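Local coordinates for single-stranded DNA-binding protein DdrB (PDB 4HQB) that binds single-stranded DNA and probably takes part in the response to DNA damage, at residues Gly48-Pro53 with Val130-Phe135. Residues are numbered along the deposited sequence; the frame is centred on the assembly and turned at random.
Sequences GGYQFP and VSLAIF
Phe52 and Phe135 run abreast from neighbouring strands, on one face of the sheet. Their ring planes are turned 35° from each other, with centroids 5.4 Å apart, an oblique pairing. CD2 of Phe52 sits 3.7 Å from CE2 of Phe135. That same CE2 also rests against CB of Phe52. In both residues CG is anti to the carbonyl carbon and so beside the backbone N (chi1 -65° in Phe135), which keeps the two rings abreast. Pro53 O lies in the plane of the Phe135 ring, at its CD2 edge. Phe60 meets both rings, edge-to-face with Phe135, and Leu14 of a second subunit packs on Phe52. Replacing Phe135 by an alanine is likely to open a gap beside Phe52 and cost Phe60 its edge-to-face partner.

The backbones form a parallel pair. Strand 50-52 borders strand 129-135 at one end of the chain's mixed sheet. Both backbone polar atoms of Ile134 turn to strand 50-52: N donates to Tyr50 O and O accepts from Phe52 N. Tyr50 N donates to Leu132 O at 2.9 Å. Leu132 O also lies at the edge of the Tyr50 ring, 3.1 Å from CD2. Leu132 and Ala133 together sit across from Tyr107, so strand 129-135 carries a classic beta bulge here.

On the other face, Gln51 runs alongside Ile134. Its chain bends at chi2 (-82°), bringing OE1 to 3.7 Å from Ile134 CB. NE2 of Gln51 then turns back to donate to Gly49 O of its own segment. Ser131 OG donates to Gly48 O at 2.7 Å, well above the carbonyl plane. Gly49 CA comes within 3.4 Å of the same Ser131 OG.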
# COMPACT_ATOMS: atom_id res chain seq x y z
N GLY A 48 15.53 -0.65 8.74
CA GLY A 48 16.60 -0.25 9.63
C GLY A 48 16.67 1.23 9.94
O GLY A 48 17.66 1.70 10.52
N GLY A 49 15.62 1.96 9.58
CA GLY A 49 15.54 3.39 9.86
C GLY A 49 16.06 4.23 8.71
O GLY A 49 16.71 3.72 7.81
N TYR A 50 15.76 5.53 8.73
CA TYR A 50 16.38 6.43 7.76
C TYR A 50 17.89 6.50 8.05
O TYR A 50 18.32 6.48 9.23
CB TYR A 50 15.78 7.83 7.86
CG TYR A 50 14.28 7.90 7.63
CD1 TYR A 50 13.75 8.05 6.35
CD2 TYR A 50 13.39 7.81 8.71
CE1 TYR A 50 12.38 8.11 6.15
CE2 TYR A 50 12.02 7.87 8.52
CZ TYR A 50 11.52 8.02 7.23
OH TYR A 50 10.17 8.08 7.03
N GLN A 51 18.69 6.58 6.99
CA GLN A 51 20.15 6.60 7.15
C GLN A 51 20.73 7.93 6.75
O GLN A 51 20.57 8.36 5.62
CB GLN A 51 20.79 5.52 6.30
CG GLN A 51 20.10 4.18 6.40
CD GLN A 51 20.56 3.44 7.62
OE1 GLN A 51 21.73 3.52 7.99
NE2 GLN A 51 19.63 2.72 8.27
N PHE A 52 21.40 8.61 7.68
CA PHE A 52 21.91 9.95 7.40
C PHE A 52 23.37 10.02 7.80
O PHE A 52 23.86 9.16 8.55
CB PHE A 52 21.11 11.00 8.19
CG PHE A 52 19.64 11.02 7.88
CD1 PHE A 52 19.18 11.42 6.64
CD2 PHE A 52 18.72 10.64 8.85
CE1 PHE A 52 17.82 11.44 6.36
CE2 PHE A 52 17.37 10.66 8.58
CZ PHE A 52 16.91 11.05 7.34
N PRO A 53 24.08 11.05 7.30
CA PRO A 53 25.47 11.30 7.68
C PRO A 53 25.58 11.57 9.18
O PRO A 53 24.66 12.18 9.74
CB PRO A 53 25.82 12.57 6.90
CG PRO A 53 24.97 12.46 5.65
CD PRO A 53 23.65 11.91 6.18
N VAL A 130 12.91 -1.36 17.05
CA VAL A 130 12.46 -0.70 15.86
C VAL A 130 13.22 0.60 15.78
O VAL A 130 13.24 1.38 16.73
CB VAL A 130 10.96 -0.41 15.91
CG1 VAL A 130 10.53 0.35 14.64
CG2 VAL A 130 10.19 -1.70 16.09
N SER A 131 13.85 0.82 14.64
CA SER A 131 14.77 1.95 14.52
C SER A 131 14.13 3.06 13.68
O SER A 131 13.46 2.77 12.69
CB SER A 131 16.09 1.46 13.90
OG SER A 131 16.56 2.37 12.93
N LEU A 132 14.28 4.31 14.11
CA LEU A 132 13.78 5.45 13.35
C LEU A 132 14.84 6.05 12.42
O LEU A 132 14.55 6.39 11.27
CB LEU A 132 13.27 6.54 14.28
CG LEU A 132 12.85 7.88 13.66
CD1 LEU A 132 11.61 7.74 12.75
CD2 LEU A 132 12.59 8.90 14.80
N ALA A 133 16.06 6.20 12.94
CA ALA A 133 17.15 6.80 12.18
C ALA A 133 18.51 6.35 12.68
O ALA A 133 18.73 6.13 13.88
CB ALA A 133 17.06 8.32 12.23
N ILE A 134 19.43 6.22 11.73
CA ILE A 134 20.79 5.83 12.05
C ILE A 134 21.72 6.83 11.42
O ILE A 134 21.72 6.98 10.21
CB ILE A 134 21.12 4.40 11.57
CG1 ILE A 134 20.14 3.42 12.21
CG2 ILE A 134 22.59 4.04 11.91
CD1 ILE A 134 20.46 1.98 11.98
N PHE A 135 22.48 7.52 12.26
CA PHE A 135 23.45 8.49 11.80
C PHE A 135 24.86 7.85 11.82
O PHE A 135 25.37 7.51 12.89
CB PHE A 135 23.37 9.77 12.66
CG PHE A 135 22.04 10.51 12.52
CD1 PHE A 135 20.93 10.15 13.29
CD2 PHE A 135 21.90 11.58 11.64
CE1 PHE A 135 19.72 10.83 13.17
CE2 PHE A 135 20.69 12.25 11.50
CZ PHE A 135 19.60 11.88 12.26